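Local atomic coordinates of UPF0403 protein yphP (Bacillus subtilis, PDB entry 3FHK), a protein that acts as a dithiol bacilliredoxin of the thioredoxin superfamily, removing bacillithiol from S-bacillithiolated proteins such as OhrR and MetE. Residues A26-L31 with T47-V52; V82-G87 with A94-Y99; E98-A103 with S109-K114. The protein carries 2 engineered substitutions. One frame throughout, in Å; residues are numbered along the deposited sequence.

Contact 1. Residues A26-L31 with T47-V52; sequences AGFEEL and TTLVVV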
loop_
_atom_site.group_PDB
_atom_site.type_symbol
_atom_site.label_atom_id
_atom_site.label_comp_id
_atom_site.label_asym_id
_atom_site.label_seq_id
_atom_site.Cartn_x
_atom_site.Cartn_y
_atom_site.Cartn_z
ATOM N N ALA A 26 -32.265 -1.324 1.599
ATOM C CA ALA A 26 -33.449 -1.707 0.844
ATOM C C ALA A 26 -34.228 -2.820 1.559
ATOM O O ALA A 26 -35.061 -3.496 0.959
ATOM C CB ALA A 26 -33.065 -2.137 -0.555
ATOM N N GLY A 27 -33.963 -3.004 2.846
ATOM C CA GLY A 27 -34.700 -3.982 3.619
ATOM C C GLY A 27 -34.125 -5.396 3.597
ATOM O O GLY A 27 -34.680 -6.273 4.236
ATOM N N PHE A 28 -33.027 -5.631 2.871
ATOM C CA PHE A 28 -32.339 -6.931 2.955
ATOM C C PHE A 28 -31.551 -7.024 4.252
ATOM O O PHE A 28 -30.674 -6.197 4.526
ATOM C CB PHE A 28 -31.407 -7.202 1.760
ATOM C CG PHE A 28 -32.132 -7.400 0.466
ATOM C CD1 PHE A 28 -32.863 -6.359 -0.101
ATOM C CD2 PHE A 28 -32.091 -8.622 -0.186
ATOM C CE1 PHE A 28 -33.548 -6.531 -1.298
ATOM C CE2 PHE A 28 -32.765 -8.807 -1.390
ATOM C CZ PHE A 28 -33.498 -7.761 -1.946
ATOM N N GLU A 29 -31.888 -8.027 5.054
ATOM C CA GLU A 29 -31.190 -8.275 6.304
ATOM C C GLU A 29 -29.843 -8.948 6.080
ATOM O O GLU A 29 -29.741 -9.973 5.396
ATOM C CB GLU A 29 -32.036 -9.131 7.241
ATOM C CG GLU A 29 -31.303 -9.516 8.509
ATOM C CD GLU A 29 -32.225 -10.104 9.550
ATOM O OE1 GLU A 29 -33.407 -9.702 9.580
ATOM O OE2 GLU A 29 -31.770 -10.963 10.336
ATOM N N GLU A 30 -28.816 -8.358 6.674
ATOM C CA GLU A 30 -27.472 -8.913 6.642
ATOM C C GLU A 30 -27.350 -10.109 7.575
ATOM O O GLU A 30 -27.732 -10.034 8.736
ATOM C CB GLU A 30 -26.452 -7.859 7.075
ATOM C CG GLU A 30 -25.837 -7.107 5.944
ATOM C CD GLU A 30 -24.578 -6.381 6.358
ATOM O OE1 GLU A 30 -24.635 -5.554 7.295
ATOM O OE2 GLU A 30 -23.528 -6.638 5.735
ATOM N N LEU A 31 -26.824 -11.214 7.062
ATOM C CA LEU A 31 -26.392 -12.299 7.935
ATOM C C LEU A 31 -24.887 -12.385 7.806
ATOM O O LEU A 31 -24.370 -12.811 6.786
ATOM C CB LEU A 31 -27.074 -13.609 7.565
ATOM C CG LEU A 31 -28.599 -13.463 7.487
ATOM C CD1 LEU A 31 -29.201 -14.558 6.627
ATOM C CD2 LEU A 31 -29.236 -13.445 8.874
ATOM N N THR A 47 -41.660 -17.365 1.746
ATOM C CA THR A 47 -40.626 -17.216 0.733
ATOM C C THR A 47 -39.527 -16.246 1.133
ATOM O O THR A 47 -39.760 -15.263 1.843
ATOM C CB THR A 47 -41.198 -16.840 -0.644
ATOM O OG1 THR A 47 -41.938 -15.609 -0.555
ATOM C CG2 THR A 47 -42.109 -17.968 -1.148
ATOM N N THR A 48 -38.321 -16.549 0.664
ATOM C CA THR A 48 -37.164 -15.723 0.925
ATOM C C THR A 48 -36.326 -15.534 -0.328
ATOM O O THR A 48 -36.068 -16.487 -1.057
ATOM C CB THR A 48 -36.277 -16.321 2.020
ATOM O OG1 THR A 48 -36.956 -16.240 3.280
ATOM C CG2 THR A 48 -34.951 -15.550 2.110
ATOM N N LEU A 49 -35.930 -14.289 -0.578
ATOM C CA LEU A 49 -34.896 -13.998 -1.560
ATOM C C LEU A 49 -33.576 -13.834 -0.829
ATOM O O LEU A 49 -33.428 -12.965 0.027
ATOM C CB LEU A 49 -35.207 -12.734 -2.365
ATOM C CG LEU A 49 -34.113 -12.399 -3.383
ATOM C CD1 LEU A 49 -34.014 -13.516 -4.394
ATOM C CD2 LEU A 49 -34.355 -11.044 -4.083
ATOM N N VAL A 50 -32.632 -14.698 -1.157
ATOM C CA VAL A 50 -31.297 -14.618 -0.612
ATOM C C VAL A 50 -30.424 -14.053 -1.715
ATOM O O VAL A 50 -30.455 -14.520 -2.864
ATOM C CB VAL A 50 -30.776 -16.019 -0.191
ATOM C CG1 VAL A 50 -29.316 -15.950 0.256
ATOM C CG2 VAL A 50 -31.669 -16.625 0.921
ATOM N N VAL A 51 -29.660 -13.025 -1.384
ATOM C CA VAL A 51 -28.686 -12.501 -2.324
ATOM C C VAL A 51 -27.295 -12.777 -1.795
ATOM O O VAL A 51 -26.944 -12.387 -0.679
ATOM C CB VAL A 51 -28.852 -10.993 -2.561
ATOM C CG1 VAL A 51 -27.737 -10.473 -3.474
ATOM C CG2 VAL A 51 -30.225 -10.707 -3.154
ATOM N N VAL A 52 -26.516 -13.492 -2.587
ATOM C CA VAL A 52 -25.114 -13.666 -2.270
ATOM C C VAL A 52 -24.343 -12.530 -2.908
ATOM O O VAL A 52 -24.123 -12.505 -4.127
ATOM C CB VAL A 52 -24.589 -15.008 -2.751
ATOM C CG1 VAL A 52 -23.089 -15.085 -2.507
ATOM C CG2 VAL A 52 -25.314 -16.116 -2.020
#
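The Phe28 ring leans with one corner against two aliphatic side chains of strand 47-53, those of Leu49 and Val51. Its CE2 atom is shared by both: Leu49 CD2 lies 3.8 Å from Phe28 CE2, at the ring edge and near the ring plane, whereas Val51 CG2 comes obliquely to within 3.6 Å of the same Phe28 CE2. Methyl CD2 of Leu49 also reaches Phe28 CZ at 4.0 Å, so it sits beside the CE2-CZ side of the ring. Leu49 and Val51, two residues apart, point to the same side of their strand and together form the surface that receives the phenyl group; Val50 between them is directed away from it. In Val51 the methyl beside the backbone N, CG2, does the touching, because CG1 is turned anti to that nitrogen (chi1 176°). No hydrogen bond joins the segments, and the contact is wholly apolar and buried. Just before the ring, Gly27, with its positive phi, is the C-prime residue of a Schellman motif that closes helix 2-24, and Phe28 lies in the short connection from that helix to edge strand 29-30. Between this strand and 47-53 runs strand 80-85, parallel to both. Phe28 therefore spans one intervening strand, touching Thr81 on the way, and packs on the sheet at the end of helix 2-24.

Contact 2. Residues V82-G87 with A94-Y99; sequences VTVFAG and AKMREY. With SO4 (sulfate ion), chain F.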
loop_
_atom_site.group_PDB
_atom_site.type_symbol
_atom_site.label_atom_id
_atom_site.label_comp_id
_atom_site.label_asym_id
_atom_site.label_seq_id
_atom_site.Cartn_x
_atom_site.Cartn_y
_atom_site.Cartn_z
ATOM N N VAL A 82 -32.761 -11.352 2.454
ATOM C CA VAL A 82 -31.567 -11.398 3.281
ATOM C C VAL A 82 -30.356 -11.542 2.382
ATOM O O VAL A 82 -30.464 -11.885 1.203
ATOM C CB VAL A 82 -31.604 -12.564 4.293
ATOM C CG1 VAL A 82 -32.919 -12.569 5.056
ATOM C CG2 VAL A 82 -31.388 -13.884 3.593
ATOM N N THR A 83 -29.195 -11.253 2.929
ATOM C CA THR A 83 -28.008 -11.327 2.117
ATOM C C THR A 83 -26.822 -11.788 2.931
ATOM O O THR A 83 -26.749 -11.568 4.142
ATOM C CB THR A 83 -27.704 -9.968 1.426
ATOM O OG1 THR A 83 -26.454 -10.058 0.741
ATOM C CG2 THR A 83 -27.660 -8.827 2.442
ATOM N N VAL A 84 -25.919 -12.467 2.243
ATOM C CA VAL A 84 -24.621 -12.793 2.782
ATOM C C VAL A 84 -23.622 -12.231 1.792
ATOM O O VAL A 84 -23.885 -12.208 0.588
ATOM C CB VAL A 84 -24.433 -14.310 2.923
ATOM C CG1 VAL A 84 -25.213 -14.838 4.131
ATOM C CG2 VAL A 84 -24.875 -15.008 1.644
ATOM N N PHE A 85 -22.485 -11.770 2.300
ATOM C CA PHE A 85 -21.496 -11.103 1.475
ATOM C C PHE A 85 -20.296 -11.996 1.216
ATOM O O PHE A 85 -19.396 -12.099 2.047
ATOM C CB PHE A 85 -21.033 -9.802 2.133
ATOM C CG PHE A 85 -20.569 -8.771 1.148
ATOM C CD1 PHE A 85 -19.550 -9.058 0.264
ATOM C CD2 PHE A 85 -21.161 -7.520 1.092
ATOM C CE1 PHE A 85 -19.117 -8.119 -0.652
ATOM C CE2 PHE A 85 -20.733 -6.584 0.171
ATOM C CZ PHE A 85 -19.708 -6.889 -0.704
ATOM N N ALA A 86 -20.270 -12.629 0.052
ATOM C CA ALA A 86 -19.176 -13.547 -0.265
ATOM C C ALA A 86 -17.826 -12.830 -0.252
ATOM O O ALA A 86 -17.707 -11.695 -0.708
ATOM C CB ALA A 86 -19.417 -14.208 -1.610
ATOM N N GLY A 87 -16.803 -13.491 0.272
ATOM C CA GLY A 87 -15.467 -12.926 0.237
ATOM C C GLY A 87 -15.198 -11.971 1.381
ATOM O O GLY A 87 -14.045 -11.750 1.748
ATOM N N ALA A 94 -20.451 -19.401 3.491
ATOM C CA ALA A 94 -20.202 -20.852 3.482
ATOM C C ALA A 94 -21.347 -21.621 4.143
ATOM O O ALA A 94 -21.757 -22.676 3.672
ATOM C CB ALA A 94 -18.865 -21.192 4.167
ATOM N N LYS A 95 -21.858 -21.068 5.237
ATOM C CA LYS A 95 -23.021 -21.609 5.931
ATOM C C LYS A 95 -24.322 -21.500 5.109
ATOM O O LYS A 95 -25.097 -22.445 5.044
ATOM C CB LYS A 95 -23.173 -20.919 7.294
ATOM C CG LYS A 95 -24.412 -21.309 8.078
ATOM C CD LYS A 95 -24.505 -22.811 8.238
ATOM C CE LYS A 95 -23.241 -23.369 8.856
ATOM N NZ LYS A 95 -23.444 -24.767 9.328
ATOM N N MET A 96 -24.560 -20.349 4.493
ATOM C CA MET A 96 -25.738 -20.212 3.645
ATOM C C MET A 96 -25.686 -21.221 2.498
ATOM O O MET A 96 -26.681 -21.879 2.187
ATOM C CB MET A 96 -25.868 -18.788 3.102
ATOM C CG MET A 96 -27.188 -18.506 2.401
ATOM S SD MET A 96 -28.633 -18.954 3.392
ATOM C CE MET A 96 -29.899 -18.858 2.154
ATOM N N ARG A 97 -24.515 -21.354 1.886
ATOM C CA ARG A 97 -24.363 -22.235 0.733
ATOM C C ARG A 97 -24.642 -23.702 1.070
ATOM O O ARG A 97 -25.086 -24.460 0.211
ATOM C CB ARG A 97 -22.997 -22.037 0.055
ATOM C CG ARG A 97 -22.870 -20.688 -0.718
ATOM C CD ARG A 97 -21.421 -20.423 -1.156
ATOM N NE ARG A 97 -21.332 -19.357 -2.147
ATOM C CZ ARG A 97 -20.205 -18.732 -2.492
ATOM N NH1 ARG A 97 -19.045 -19.045 -1.922
ATOM N NH2 ARG A 97 -20.238 -17.767 -3.404
ATOM N N GLU A 98 -24.419 -24.090 2.322
ATOM C CA GLU A 98 -24.724 -25.447 2.761
ATOM C C GLU A 98 -26.191 -25.809 2.533
ATOM O O GLU A 98 -26.528 -26.986 2.388
ATOM C CB GLU A 98 -24.382 -25.625 4.236
ATOM C CG GLU A 98 -22.902 -25.772 4.535
ATOM C CD GLU A 98 -22.642 -25.937 6.018
ATOM O OE1 GLU A 98 -23.622 -26.097 6.774
ATOM O OE2 GLU A 98 -21.465 -25.902 6.432
ATOM N N TYR A 99 -27.055 -24.797 2.509
ATOM C CA TYR A 99 -28.492 -24.998 2.338
ATOM C C TYR A 99 -28.888 -25.109 0.865
ATOM O O TYR A 99 -29.983 -25.580 0.551
ATOM C CB TYR A 99 -29.274 -23.840 2.979
ATOM C CG TYR A 99 -29.213 -23.794 4.493
ATOM C CD1 TYR A 99 -30.184 -24.415 5.273
ATOM C CD2 TYR A 99 -28.176 -23.147 5.138
ATOM C CE1 TYR A 99 -30.121 -24.383 6.663
ATOM C CE2 TYR A 99 -28.098 -23.111 6.518
ATOM C CZ TYR A 99 -29.073 -23.721 7.276
ATOM O OH TYR A 99 -28.982 -23.662 8.647
HETATM S S SO4 F . -16.646 -16.693 -3.426
HETATM O O1 SO4 F . -15.538 -17.321 -4.134
HETATM O O2 SO4 F . -16.298 -15.297 -3.185
HETATM O O3 SO4 F . -17.825 -16.802 -4.287
HETATM O O4 SO4 F . -16.910 -17.317 -2.122
#
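Met96 and Arg97 of helix 90-97 meet Val84 and Ala86 of strand 80-85 and the turn after it in the helix-on-sheet packing of a thioredoxin-like fold, the helix being the next regular element after the strand. At the start of the helical segment, Lys95 turns from the strand and pairs with Glu98, three residues on: its NZ forms a salt bridge with Glu98 OE1 at 2.9 Å, reaching the oxygen on the syn side but 34° out of the carboxylate plane. Met96 is the apolar part of the contact. Its CB rests against both methyls of Val84, 4.1 Å from Val84 CG1 and 4.2 Å from Val84 CG2, and the two side chains cross at about a right angle. The methionine also touches Val50 of the neighbouring strand 47-53 and Met41 of helix 34-43, but it was modelled in two conformers, and the position of its far end is doubtful. Arg97, next in sequence, extends from CG to NE toward the end of the strand, where its guanidinium lies near the Ala86 methyl, with 4.1 Å between Arg97 NH2 and Ala86 CB. A sulfate ion, probably taken from the crystallisation liquor, is held at the edge of this group, with its sulfur in the guanidinium plane. The Ala86 methyl, about 9 Å from the side chain of the nucleophile Cys56, also flanks the anion. Two bonds make the grip on the sulfate: Arg97 NH1 to SO4 O4 at 2.8 Å, and Arg97 NH2 to SO4 O3 at 2.7 Å, the latter the straighter with an N-H...O angle of 168°.

Contact 3. Residues E98-A103 with S109-K114; sequences EYFTGA and SMALLK. Engineered in segment 98-103: Ala103 (natural residue Gln).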
loop_
_atom_site.group_PDB
_atom_site.type_symbol
_atom_site.label_atom_id
_atom_site.label_comp_id
_atom_site.label_asym_id
_atom_site.label_seq_id
_atom_site.Cartn_x
_atom_site.Cartn_y
_atom_site.Cartn_z
ATOM N N GLU A 98 -24.419 -24.090 2.322
ATOM C CA GLU A 98 -24.724 -25.447 2.761
ATOM C C GLU A 98 -26.191 -25.809 2.533
ATOM O O GLU A 98 -26.528 -26.986 2.388
ATOM C CB GLU A 98 -24.382 -25.625 4.236
ATOM C CG GLU A 98 -22.902 -25.772 4.535
ATOM C CD GLU A 98 -22.642 -25.937 6.018
ATOM O OE1 GLU A 98 -23.622 -26.097 6.774
ATOM O OE2 GLU A 98 -21.465 -25.902 6.432
ATOM N N TYR A 99 -27.055 -24.797 2.509
ATOM C CA TYR A 99 -28.492 -24.998 2.338
ATOM C C TYR A 99 -28.888 -25.109 0.865
ATOM O O TYR A 99 -29.983 -25.580 0.551
ATOM C CB TYR A 99 -29.274 -23.840 2.979
ATOM C CG TYR A 99 -29.213 -23.794 4.493
ATOM C CD1 TYR A 99 -30.184 -24.415 5.273
ATOM C CD2 TYR A 99 -28.176 -23.147 5.138
ATOM C CE1 TYR A 99 -30.121 -24.383 6.663
ATOM C CE2 TYR A 99 -28.098 -23.111 6.518
ATOM C CZ TYR A 99 -29.073 -23.721 7.276
ATOM O OH TYR A 99 -28.982 -23.662 8.647
ATOM N N PHE A 100 -28.008 -24.658 -0.029
ATOM C CA PHE A 100 -28.307 -24.632 -1.462
ATOM C C PHE A 100 -27.959 -25.982 -2.097
ATOM O O PHE A 100 -27.107 -26.056 -2.981
ATOM C CB PHE A 100 -27.534 -23.510 -2.181
ATOM C CG PHE A 100 -27.844 -22.112 -1.682
ATOM C CD1 PHE A 100 -28.955 -21.867 -0.873
ATOM C CD2 PHE A 100 -27.039 -21.039 -2.053
ATOM C CE1 PHE A 100 -29.240 -20.590 -0.428
ATOM C CE2 PHE A 100 -27.324 -19.743 -1.619
ATOM C CZ PHE A 100 -28.424 -19.515 -0.805
ATOM N N THR A 101 -28.614 -27.043 -1.638
ATOM C CA THR A 101 -28.294 -28.407 -2.067
ATOM C C THR A 101 -28.327 -28.524 -3.584
ATOM O O THR A 101 -29.287 -28.113 -4.237
ATOM C CB THR A 101 -29.273 -29.440 -1.459
ATOM O OG1 THR A 101 -29.520 -29.114 -0.086
ATOM C CG2 THR A 101 -28.706 -30.863 -1.546
ATOM N N GLY A 102 -27.259 -29.071 -4.142
ATOM C CA GLY A 102 -27.170 -29.233 -5.576
ATOM C C GLY A 102 -26.369 -28.140 -6.247
ATOM O O GLY A 102 -25.744 -28.378 -7.287
ATOM N N ALA A 103 -26.384 -26.944 -5.660
ATOM C CA ALA A 103 -25.732 -25.794 -6.275
ATOM C C ALA A 103 -24.234 -25.738 -6.026
ATOM O O ALA A 103 -23.761 -26.043 -4.938
ATOM C CB ALA A 103 -26.385 -24.489 -5.798
ATOM N N SER A 109 -24.787 -14.345 -6.556
ATOM C CA SER A 109 -25.803 -15.292 -6.982
ATOM C C SER A 109 -27.041 -15.051 -6.130
ATOM O O SER A 109 -26.989 -14.294 -5.162
ATOM C CB SER A 109 -25.284 -16.739 -6.894
ATOM O OG SER A 109 -24.883 -17.077 -5.571
ATOM N N MET A 110 -28.155 -15.670 -6.490
ATOM C CA MET A 110 -29.396 -15.442 -5.757
ATOM C C MET A 110 -30.189 -16.742 -5.602
ATOM O O MET A 110 -30.216 -17.573 -6.505
ATOM C CB MET A 110 -30.234 -14.380 -6.464
ATOM C CG MET A 110 -29.577 -12.996 -6.535
ATOM S SD MET A 110 -30.587 -11.756 -7.391
ATOM C CE MET A 110 -29.876 -11.850 -9.025
ATOM N N ALA A 111 -30.818 -16.925 -4.446
ATOM C CA ALA A 111 -31.747 -18.023 -4.275
ATOM C C ALA A 111 -33.093 -17.553 -3.749
ATOM O O ALA A 111 -33.165 -16.730 -2.831
ATOM C CB ALA A 111 -31.163 -19.111 -3.356
ATOM N N LEU A 112 -34.150 -18.079 -4.366
ATOM C CA LEU A 112 -35.508 -17.982 -3.859
ATOM C C LEU A 112 -35.779 -19.246 -3.038
ATOM O O LEU A 112 -35.678 -20.369 -3.556
ATOM C CB LEU A 112 -36.502 -17.903 -5.020
ATOM C CG LEU A 112 -37.709 -16.959 -4.912
ATOM C CD1 LEU A 112 -38.906 -17.512 -5.676
ATOM C CD2 LEU A 112 -38.094 -16.668 -3.471
ATOM N N LEU A 113 -36.107 -19.061 -1.762
ATOM C CA LEU A 113 -36.422 -20.173 -0.861
ATOM C C LEU A 113 -37.910 -20.279 -0.583
ATOM O O LEU A 113 -38.627 -19.283 -0.591
ATOM C CB LEU A 113 -35.750 -19.958 0.492
ATOM C CG LEU A 113 -34.275 -20.280 0.703
ATOM C CD1 LEU A 113 -33.486 -20.210 -0.587
ATOM C CD2 LEU A 113 -33.721 -19.328 1.748
ATOM N N LYS A 114 -38.363 -21.500 -0.328
ATOM C CA LYS A 114 -39.629 -21.741 0.349
ATOM C C LYS A 114 -39.197 -22.479 1.606
ATOM O O LYS A 114 -38.541 -23.518 1.512
ATOM C CB LYS A 114 -40.548 -22.611 -0.507
ATOM C CG LYS A 114 -41.837 -23.048 0.177
ATOM C CD LYS A 114 -43.050 -22.258 -0.307
ATOM C CE LYS A 114 -43.128 -20.882 0.338
ATOM N NZ LYS A 114 -44.341 -20.111 -0.083
#
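Segment 98-103 is an irregular loop that approaches strand 109-114 most closely at Phe100, whose CA is 8.0 Å from Ala111 CA. Phe100 is the centre of an inverse gamma turn and also the first residue of a type II beta turn ending at Ala103, closed by a 2.9 Å hydrogen bond from Ala103 N to Phe100 O. Ala103 is an engineered residue, glutamine in the natural sequence. From this tight backbone the Phe100 ring reaches across to the strand, its CG anti to the carbonyl carbon (chi1 -60°). Ala111 CB sits over one ring face in a CH-pi contact, 4.1 Å from the Phe100 centroid and 25° off the normal. It is displaced toward the rim, where Phe100 CE1 and CZ are each 3.8 Å from Ala111 CB. In the thioredoxin-like sheet, strand 109-114 runs antiparallel to both of its neighbours, 47-53 and 117-122, and the ring also touches Val50 and Val118 from them. The loop after helix 90-97 thus lays an aromatic group over three adjacent strands. Leu113, two residues beyond Ala111, adds a looser apolar touch: its CD1 approaches Phe100 CE1 obliquely at 4.3 Å.

How the contacts relate
The three contacts follow one another along the chain and gather round one mixed sheet, ordered 29-30, 80-85, 47-53, 109-114, 117-122. Centres of contacts 1 and 2 lie 10 Å apart, 1 and 3 12 Å, and 2 and 3 9 Å. Contacts 1 and 2 join through strand 80-85, contacts 1 and 3 through the paired strands 47-53 and 109-114, and contacts 2 and 3 share Glu98 and Tyr99. Contact 1 packs on one face of the sheet, contacts 2 and 3 on the opposite face, where Val50 meets Met96 and Phe100. Val51 and Ala86 lie about 9 to 11 Å from the active-site cysteine side chains; contact 3 is away from them.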